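Local coordinates for protein ArCE4A (Arthrobacter sp. AW19M34-1, PDB 5LFZ) that probably removes acetyl groups from N-acetylated sugar polymers such as chitin or peptidoglycan, as a metal-dependent carbohydrate esterase of family 4, at residues 78-92 with 116-130. Sequence-based numbering, arbitrary orientation.
With NI (nickel (II) ion), chain B.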
ATOM      1  N   GLN A  78      -6.706  -3.510  -2.918  1.00 21.46           N
ATOM      2  CA  GLN A  78      -6.107  -2.819  -4.048  1.00 20.64           C
ATOM      3  C   GLN A  78      -4.631  -3.154  -4.177  1.00 19.95           C
ATOM      4  O   GLN A  78      -3.904  -3.180  -3.190  1.00 22.29           O
ATOM      5  CB  GLN A  78      -6.290  -1.308  -3.915  1.00 20.92           C
ATOM      6  CG  GLN A  78      -5.723  -0.545  -5.096  1.00 27.97           C
ATOM      7  CD  GLN A  78      -6.058   0.924  -5.066  1.00 29.62           C
ATOM      8  OE1 GLN A  78      -6.563   1.440  -4.070  1.00 26.99           O
ATOM      9  NE2 GLN A  78      -5.774   1.613  -6.163  1.00 28.32           N
ATOM     10  N   ILE A  79      -4.190  -3.418  -5.401  1.00 21.09           N
ATOM     11  CA  ILE A  79      -2.780  -3.661  -5.658  1.00 19.64           C
ATOM     12  C   ILE A  79      -2.125  -2.417  -6.248  1.00 19.72           C
ATOM     13  O   ILE A  79      -2.592  -1.878  -7.263  1.00 23.30           O
ATOM     14  CB  ILE A  79      -2.586  -4.850  -6.614  1.00 23.95           C
ATOM     15  CG1 ILE A  79      -3.272  -6.097  -6.038  1.00 27.58           C
ATOM     16  CG2 ILE A  79      -1.102  -5.073  -6.899  1.00 21.47           C
ATOM     17  CD1 ILE A  79      -3.360  -7.260  -6.998  1.00 26.96           C
ATOM     18  N   GLY A  80      -1.055  -1.959  -5.607  1.00 20.27           N
ATOM     19  CA  GLY A  80      -0.249  -0.869  -6.129  1.00 22.68           C
ATOM     20  C   GLY A  80       1.150  -1.360  -6.462  1.00 22.40           C
ATOM     21  O   GLY A  80       1.552  -2.443  -6.036  1.00 19.59           O
ATOM     22  N   SER A  81       1.896  -0.573  -7.231  1.00 22.96           N
ATOM     23  CA  SER A  81       3.277  -0.912  -7.552  1.00 22.76           C
ATOM     24  C   SER A  81       4.252  -0.318  -6.543  1.00 23.58           C
ATOM     25  O   SER A  81       4.100   0.833  -6.135  1.00 24.10           O
ATOM     26  CB  SER A  81       3.633  -0.422  -8.958  1.00 23.45           C
ATOM     27  OG  SER A  81       5.024  -0.550  -9.199  1.00 24.85           O
ATOM     28  N   HIS A  82       5.244  -1.110  -6.134  1.00 22.96           N
ATOM     29  CA  HIS A  82       6.333  -0.617  -5.294  1.00 21.48           C
ATOM     30  C   HIS A  82       7.669  -0.727  -6.036  1.00 24.56           C
ATOM     31  O   HIS A  82       8.725  -0.782  -5.406  1.00 24.81           O
ATOM     32  CB  HIS A  82       6.379  -1.408  -3.975  1.00 19.33           C
ATOM     33  CG  HIS A  82       7.078  -0.706  -2.847  1.00 23.89           C
ATOM     34  ND1 HIS A  82       7.091   0.665  -2.696  1.00 27.07           N
ATOM     35  CD2 HIS A  82       7.758  -1.203  -1.788  1.00 24.99           C
ATOM     36  CE1 HIS A  82       7.759   0.982  -1.602  1.00 23.38           C
ATOM     37  NE2 HIS A  82       8.178  -0.135  -1.030  1.00 22.21           N
ATOM     38  N   THR A  83       7.594  -0.722  -7.374  1.00 22.93           N
ATOM     39  CA  THR A  83       8.697  -1.037  -8.312  1.00 26.77           C
ATOM     40  C   THR A  83       9.100  -2.514  -8.240  1.00 23.47           C
ATOM     41  O   THR A  83       8.478  -3.305  -7.528  1.00 24.60           O
ATOM     42  CB  THR A  83       9.962  -0.158  -8.107  1.00 32.69           C
ATOM     43  OG1 THR A  83      10.708  -0.597  -6.960  1.00 26.30           O
ATOM     44  CG2 THR A  83       9.589   1.315  -7.966  1.00 38.63           C
ATOM     45  N   PHE A  84      10.121  -2.892  -9.006  1.00 23.21           N
ATOM     46  CA  PHE A  84      10.425  -4.306  -9.186  1.00 24.40           C
ATOM     47  C   PHE A  84      11.366  -4.837  -8.119  1.00 27.50           C
ATOM     48  O   PHE A  84      11.086  -5.857  -7.500  1.00 28.12           O
ATOM     49  CB  PHE A  84      11.024  -4.572 -10.571  1.00 27.87           C
ATOM     50  CG  PHE A  84      11.072  -6.028 -10.924  1.00 24.97           C
ATOM     51  CD1 PHE A  84      12.236  -6.759 -10.758  1.00 31.47           C
ATOM     52  CD2 PHE A  84       9.939  -6.675 -11.392  1.00 28.43           C
ATOM     53  CE1 PHE A  84      12.277  -8.105 -11.073  1.00 31.26           C
ATOM     54  CE2 PHE A  84       9.970  -8.022 -11.709  1.00 29.63           C
ATOM     55  CZ  PHE A  84      11.141  -8.738 -11.547  1.00 31.63           C
ATOM     56  N   ASP A  85      12.485  -4.156  -7.908  1.00 27.04           N
ATOM     57  CA  ASP A  85      13.474  -4.646  -6.952  1.00 30.55           C
ATOM     58  C   ASP A  85      13.822  -3.616  -5.876  1.00 30.55           C
ATOM     59  O   ASP A  85      14.922  -3.635  -5.319  1.00 32.33           O
ATOM     60  CB  ASP A  85      14.734  -5.081  -7.693  1.00 34.64           C
ATOM     61  CG  ASP A  85      15.149  -4.085  -8.736  1.00 46.64           C
ATOM     62  OD1 ASP A  85      15.067  -2.877  -8.440  1.00 43.99           O
ATOM     63  OD2 ASP A  85      15.539  -4.500  -9.851  1.00 50.79           O
ATOM     64  N   HIS A  86      12.877  -2.721  -5.603  1.00 28.20           N
ATOM     65  CA  HIS A  86      12.938  -1.788  -4.470  1.00 29.58           C
ATOM     66  C   HIS A  86      14.124  -0.832  -4.525  1.00 32.35           C
ATOM     67  O   HIS A  86      14.742  -0.533  -3.503  1.00 31.18           O
ATOM     68  CB  HIS A  86      12.959  -2.549  -3.135  1.00 34.26           C
ATOM     69  CG  HIS A  86      12.403  -1.762  -1.987  1.00 30.77           C
ATOM     70  ND1 HIS A  86      13.168  -0.897  -1.234  1.00 33.26           N
ATOM     71  CD2 HIS A  86      11.150  -1.696  -1.474  1.00 29.69           C
ATOM     72  CE1 HIS A  86      12.414  -0.338  -0.305  1.00 31.17           C
ATOM     73  NE2 HIS A  86      11.186  -0.809  -0.427  1.00 33.82           N
ATOM     74  N   LYS A  87      14.436  -0.341  -5.713  1.00 32.75           N
ATOM     75  CA  LYS A  87      15.483   0.661  -5.843  1.00 31.14           C
ATOM     76  C   LYS A  87      14.897   2.069  -5.714  1.00 30.85           C
ATOM     77  O   LYS A  87      13.780   2.336  -6.161  1.00 32.23           O
ATOM     78  CB  LYS A  87      16.223   0.500  -7.178  1.00 33.87           C
ATOM     79  CG  LYS A  87      17.052  -0.776  -7.256  1.00 36.45           C
ATOM     80  CD  LYS A  87      17.653  -1.005  -8.633  1.00 37.77           C
ATOM     81  CE  LYS A  87      18.366  -2.353  -8.682  1.00 42.67           C
ATOM     82  NZ  LYS A  87      19.026  -2.621  -9.990  1.00 47.07           N
ATOM     83  N   ASP A  88      15.647   2.952  -5.065  1.00 33.21           N
ATOM     84  CA  ASP A  88      15.352   4.381  -5.044  1.00 32.05           C
ATOM     85  C   ASP A  88      15.315   4.869  -6.491  1.00 31.12           C
ATOM     86  O   ASP A  88      16.336   4.837  -7.174  1.00 32.69           O
ATOM     87  CB  ASP A  88      16.425   5.109  -4.218  1.00 30.36           C
ATOM     88  CG  ASP A  88      16.203   6.613  -4.110  1.00 36.73           C
ATOM     89  OD1 ASP A  88      15.508   7.217  -4.953  1.00 32.37           O
ATOM     90  OD2 ASP A  88      16.778   7.208  -3.165  1.00 33.61           O
ATOM     91  N   ILE A  89      14.151   5.318  -6.957  1.00 26.98           N
ATOM     92  CA  ILE A  89      13.997   5.654  -8.369  1.00 26.33           C
ATOM     93  C   ILE A  89      14.818   6.882  -8.747  1.00 32.25           C
ATOM     94  O   ILE A  89      15.119   7.083  -9.921  1.00 33.80           O
ATOM     95  CB  ILE A  89      12.523   5.913  -8.766  1.00 30.96           C
ATOM     96  CG1 ILE A  89      12.010   7.211  -8.143  1.00 35.49           C
ATOM     97  CG2 ILE A  89      11.640   4.731  -8.391  1.00 35.71           C
ATOM     98  CD1 ILE A  89      10.624   7.591  -8.594  1.00 38.33           C
ATOM     99  N   THR A  90      15.186   7.698  -7.762  1.00 31.15           N
ATOM    100  CA  THR A  90      15.954   8.908  -8.055  1.00 30.85           C
ATOM    101  C   THR A  90      17.413   8.572  -8.344  1.00 33.03           C
ATOM    102  O   THR A  90      18.185   9.433  -8.757  1.00 37.52           O
ATOM    103  CB  THR A  90      15.890   9.934  -6.906  1.00 40.97           C
ATOM    104  OG1 THR A  90      16.643   9.457  -5.782  1.00 39.85           O
ATOM    105  CG2 THR A  90      14.450  10.191  -6.489  1.00 39.21           C
ATOM    106  N   LYS A  91      17.784   7.314  -8.126  1.00 39.13           N
ATOM    107  CA  LYS A  91      19.123   6.840  -8.453  1.00 41.37           C
ATOM    108  C   LYS A  91      19.210   6.360  -9.892  1.00 39.47           C
ATOM    109  O   LYS A  91      20.289   6.024 -10.371  1.00 41.66           O
ATOM    110  CB  LYS A  91      19.544   5.690  -7.538  1.00 44.37           C
ATOM    111  CG  LYS A  91      19.686   6.006  -6.063  1.00 43.87           C
ATOM    112  CD  LYS A  91      20.160   4.746  -5.345  1.00 38.57           C
ATOM    113  CE  LYS A  91      20.110   4.870  -3.838  1.00 35.63           C
ATOM    114  NZ  LYS A  91      20.419   3.556  -3.204  1.00 36.14           N
ATOM    115  N   LEU A  92      18.071   6.307 -10.575  1.00 41.06           N
ATOM    116  CA  LEU A  92      18.008   5.614 -11.857  1.00 36.93           C
ATOM    117  C   LEU A  92      17.936   6.529 -13.071  1.00 41.70           C
ATOM    118  O   LEU A  92      17.609   7.713 -12.969  1.00 39.23           O
ATOM    119  CB  LEU A  92      16.807   4.668 -11.878  1.00 35.12           C
ATOM    120  CG  LEU A  92      16.763   3.653 -10.733  1.00 34.38           C
ATOM    121  CD1 LEU A  92      15.525   2.794 -10.848  1.00 32.72           C
ATOM    122  CD2 LEU A  92      18.020   2.793 -10.727  1.00 41.91           C
ATOM    123  N   PRO A 116      -1.909  -2.150 -11.927  1.00 28.04           N
ATOM    124  CA  PRO A 116      -2.011  -1.224 -10.796  1.00 27.11           C
ATOM    125  C   PRO A 116      -2.379   0.166 -11.289  1.00 25.20           C
ATOM    126  O   PRO A 116      -2.144   0.486 -12.457  1.00 29.76           O
ATOM    127  CB  PRO A 116      -0.605  -1.244 -10.191  1.00 27.24           C
ATOM    128  CG  PRO A 116       0.273  -1.563 -11.360  1.00 30.71           C
ATOM    129  CD  PRO A 116      -0.512  -2.549 -12.179  1.00 25.97           C
ATOM    130  N   GLN A 117      -2.968   0.978 -10.424  1.00 27.11           N
ATOM    131  CA  GLN A 117      -3.372   2.316 -10.820  1.00 29.55           C
ATOM    132  C   GLN A 117      -2.650   3.359  -9.989  1.00 25.91           C
ATOM    133  O   GLN A 117      -2.878   4.556 -10.144  1.00 26.06           O
ATOM    134  CB  GLN A 117      -4.888   2.476 -10.689  1.00 38.09           C
ATOM    135  CG  GLN A 117      -5.676   1.453 -11.487  1.00 41.84           C
ATOM    136  CD  GLN A 117      -7.144   1.432 -11.118  1.00 54.99           C
ATOM    137  OE1 GLN A 117      -7.538   1.932 -10.062  1.00 58.82           O
ATOM    138  NE2 GLN A 117      -7.965   0.853 -11.988  1.00 57.73           N
ATOM    139  N   ILE A 118      -1.780   2.887  -9.099  1.00 23.32           N
ATOM    140  CA  ILE A 118      -1.019   3.740  -8.197  1.00 23.03           C
ATOM    141  C   ILE A 118       0.370   3.147  -7.982  1.00 21.65           C
ATOM    142  O   ILE A 118       0.562   1.938  -8.127  1.00 23.15           O
ATOM    143  CB  ILE A 118      -1.723   3.890  -6.825  1.00 22.37           C
ATOM    144  CG1 ILE A 118      -1.997   2.507  -6.222  1.00 24.78           C
ATOM    145  CG2 ILE A 118      -3.029   4.657  -6.971  1.00 25.35           C
ATOM    146  CD1 ILE A 118      -2.761   2.547  -4.901  1.00 24.26           C
ATOM    147  N   LEU A 119       1.335   3.993  -7.632  1.00 21.18           N
ATOM    148  CA  LEU A 119       2.694   3.537  -7.354  1.00 21.00           C
ATOM    149  C   LEU A 119       3.217   4.259  -6.123  1.00 21.53           C
ATOM    150  O   LEU A 119       2.974   5.449  -5.948  1.00 23.32           O
ATOM    151  CB  LEU A 119       3.619   3.784  -8.558  1.00 23.09           C
ATOM    152  CG  LEU A 119       5.090   3.343  -8.459  1.00 22.86           C
ATOM    153  CD1 LEU A 119       5.611   2.906  -9.828  1.00 24.44           C
ATOM    154  CD2 LEU A 119       5.990   4.430  -7.873  1.00 26.99           C
ATOM    155  N   ARG A 120       3.929   3.531  -5.270  1.00 23.78           N
ATOM    156  CA  ARG A 120       4.597   4.127  -4.116  1.00 23.48           C
ATOM    157  C   ARG A 120       6.098   3.988  -4.319  1.00 20.44           C
ATOM    158  O   ARG A 120       6.595   2.883  -4.525  1.00 25.26           O
ATOM    159  CB  ARG A 120       4.159   3.457  -2.819  1.00 24.40           C
ATOM    160  CG  ARG A 120       4.935   3.929  -1.610  1.00 19.80           C
ATOM    161  CD  ARG A 120       4.335   3.384  -0.334  1.00 23.57           C
ATOM    162  NE  ARG A 120       3.133   4.103   0.081  1.00 22.79           N
ATOM    163  CZ  ARG A 120       2.267   3.621   0.969  1.00 21.87           C
ATOM    164  NH1 ARG A 120       2.482   2.423   1.498  1.00 21.26           N
ATOM    165  NH2 ARG A 120       1.193   4.321   1.325  1.00 23.86           N
ATOM    166  N   PRO A 121       6.821   5.109  -4.311  1.00 23.32           N
ATOM    167  CA  PRO A 121       8.262   5.018  -4.559  1.00 25.25           C
ATOM    168  C   PRO A 121       8.990   4.488  -3.330  1.00 23.64           C
ATOM    169  O   PRO A 121       8.694   4.929  -2.222  1.00 30.30           O
ATOM    170  CB  PRO A 121       8.658   6.464  -4.858  1.00 30.44           C
ATOM    171  CG  PRO A 121       7.672   7.282  -4.088  1.00 29.33           C
ATOM    172  CD  PRO A 121       6.372   6.499  -4.123  1.00 26.62           C
ATOM    173  N   PRO A 122       9.918   3.542  -3.526  1.00 26.39           N
ATOM    174  CA  PRO A 122      10.735   3.023  -2.420  1.00 26.41           C
ATOM    175  C   PRO A 122      11.374   4.132  -1.591  1.00 30.38           C
ATOM    176  O   PRO A 122      11.878   5.106  -2.152  1.00 33.07           O
ATOM    177  CB  PRO A 122      11.798   2.195  -3.142  1.00 27.90           C
ATOM    178  CG  PRO A 122      11.087   1.691  -4.351  1.00 27.37           C
ATOM    179  CD  PRO A 122      10.187   2.828  -4.784  1.00 28.18           C
ATOM    180  N   TYR A 123      11.314   3.982  -0.268  1.00 31.12           N
ATOM    181  CA  TYR A 123      11.904   4.929   0.681  1.00 32.40           C
ATOM    182  C   TYR A 123      11.239   6.301   0.616  1.00 31.15           C
ATOM    183  O   TYR A 123      11.707   7.248   1.244  1.00 35.70           O
ATOM    184  CB  TYR A 123      13.418   5.063   0.446  1.00 33.79           C
ATOM    185  CG  TYR A 123      14.101   3.725   0.267  1.00 35.21           C
ATOM    186  CD1 TYR A 123      14.324   2.886   1.352  1.00 33.36           C
ATOM    187  CD2 TYR A 123      14.511   3.294  -0.987  1.00 32.28           C
ATOM    188  CE1 TYR A 123      14.936   1.655   1.192  1.00 34.47           C
ATOM    189  CE2 TYR A 123      15.123   2.065  -1.158  1.00 33.59           C
ATOM    190  CZ  TYR A 123      15.334   1.250  -0.068  1.00 37.56           C
ATOM    191  OH  TYR A 123      15.945   0.026  -0.241  1.00 41.02           O
ATOM    192  N   GLY A 124      10.143   6.398  -0.132  1.00 28.39           N
ATOM    193  CA  GLY A 124       9.447   7.660  -0.317  1.00 30.83           C
ATOM    194  C   GLY A 124      10.196   8.633  -1.213  1.00 35.17           C
ATOM    195  O   GLY A 124       9.821   9.798  -1.332  1.00 34.84           O
ATOM    196  N   ALA A 125      11.259   8.149  -1.846  1.00 37.23           N
ATOM    197  CA  ALA A 125      12.151   9.007  -2.612  1.00 35.99           C
ATOM    198  C   ALA A 125      11.602   9.252  -4.008  1.00 31.61           C
ATOM    199  O   ALA A 125      11.337   8.308  -4.748  1.00 32.15           O
ATOM    200  CB  ALA A 125      13.537   8.393  -2.690  1.00 33.85           C
ATOM    201  N   HIS A 126      11.438  10.525  -4.355  1.00 31.07           N
ATOM    202  CA  HIS A 126      10.921  10.904  -5.665  1.00 29.39           C
ATOM    203  C   HIS A 126      11.296  12.351  -5.976  1.00 31.98           C
ATOM    204  O   HIS A 126      11.906  13.035  -5.154  1.00 35.94           O
ATOM    205  CB  HIS A 126       9.402  10.717  -5.715  1.00 32.37           C
ATOM    206  CG  HIS A 126       8.647  11.724  -4.906  1.00 32.78           C
ATOM    207  ND1 HIS A 126       7.982  12.788  -5.476  1.00 37.15           N
ATOM    208  CD2 HIS A 126       8.469  11.843  -3.568  1.00 33.81           C
ATOM    209  CE1 HIS A 126       7.420  13.514  -4.526  1.00 38.69           C
ATOM    210  NE2 HIS A 126       7.702  12.961  -3.359  1.00 36.51           N
ATOM    211  N   GLY A 127      10.934  12.811  -7.167  1.00 35.51           N
ATOM    212  CA  GLY A 127      11.229  14.170  -7.582  1.00 35.74           C
ATOM    213  C   GLY A 127      10.552  14.438  -8.907  1.00 35.00           C
ATOM    214  O   GLY A 127      10.418  13.525  -9.717  1.00 39.56           O
ATOM    215  N   ALA A 128      10.132  15.682  -9.124  1.00 35.65           N
ATOM    216  CA  ALA A 128       9.341  16.053 -10.298  1.00 37.13           C
ATOM    217  C   ALA A 128       9.936  15.553 -11.610  1.00 43.17           C
ATOM    218  O   ALA A 128       9.208  15.124 -12.500  1.00 40.85           O
ATOM    219  CB  ALA A 128       9.168  17.563 -10.354  1.00 40.74           C
ATOM    220  N   VAL A 129      11.259  15.605 -11.725  1.00 38.88           N
ATOM    221  CA  VAL A 129      11.924  15.199 -12.957  1.00 36.99           C
ATOM    222  C   VAL A 129      11.828  13.683 -13.174  1.00 38.68           C
ATOM    223  O   VAL A 129      11.856  13.209 -14.312  1.00 36.22           O
ATOM    224  CB  VAL A 129      13.407  15.654 -12.964  1.00 42.70           C
ATOM    225  CG1 VAL A 129      14.221  14.886 -11.934  1.00 41.00           C
ATOM    226  CG2 VAL A 129      14.011  15.502 -14.349  1.00 46.30           C
ATOM    227  N   TYR A 130      11.685  12.925 -12.090  1.00 39.45           N
ATOM    228  CA  TYR A 130      11.540  11.475 -12.187  1.00 31.87           C
ATOM    229  C   TYR A 130      10.072  11.080 -12.272  1.00 32.78           C
ATOM    230  O   TYR A 130       9.702  10.188 -13.035  1.00 36.79           O
ATOM    231  CB  TYR A 130      12.189  10.779 -10.983  1.00 30.65           C
ATOM    232  CG  TYR A 130      13.580  11.269 -10.671  1.00 33.64           C
ATOM    233  CD1 TYR A 130      14.677  10.808 -11.387  1.00 34.23           C
ATOM    234  CD2 TYR A 130      13.798  12.190  -9.656  1.00 36.64           C
ATOM    235  CE1 TYR A 130      15.949  11.256 -11.111  1.00 31.12           C
ATOM    236  CE2 TYR A 130      15.070  12.644  -9.370  1.00 36.41           C
ATOM    237  CZ  TYR A 130      16.140  12.172 -10.097  1.00 32.92           C
ATOM    238  OH  TYR A 130      17.409  12.618  -9.817  1.00 34.47           O
TER
HETATM  239 NI    NI B 301       9.424  -0.479   0.604  0.54 22.68          NI
HETATM  240  O   HOH W   1      -4.489  -0.167  -8.349  1.00 24.06           O
HETATM  241  O   HOH W   2      17.723  -0.181  -2.268  1.00 39.36           O
HETATM  242  O   HOH W   3      12.043   5.716  -4.932  1.00 26.73           O
HETATM  243  O   HOH W   4      10.041   1.574   0.714  1.00 36.63           O
HETATM  244  O   HOH W   5       8.427   0.589   1.881  1.00 36.74           O
HETATM  245  O   HOH W   6      10.520  -0.792   2.360  1.00 31.16           O
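P122 sets CB over one face of the H86 imidazole, 3.9 Å from the ring centroid, in the metal site of this NodB-homology, CE4-type deacetylase; its CG and CD edge packs against OG1 and CG2 of T83 (CG to OG1 3.5 Å). H86 swings CG anti to the backbone N (chi1 -153°), carrying its ring edge to the face of Y123 in a T-shaped pair, planes at 88°, and ND1 makes a weak bond to Y123 OH (3.1 Å). These contacts probably limit its rotation while NE2 binds nickel; H82 NE2, D33 and three waters complete the site. H82 is probably oriented by R120 O at its ring edge, to which ND1 donates (2.9 Å) from well above the carbonyl plane. This second-shell bond follows a single parallel bridge, where S81 N reaches I118 O (3.0 Å) and S81 O takes R120 N almost head-on. R120 runs on to a salt bridge with D32. One water links I89 N, P122 O and A125 O. T90 covers Y130, CA 3.8 Å from the ring centroid, and its OG1 and N reach D88 OD1 from one face of the carboxylate, OG1 at 2.6 Å.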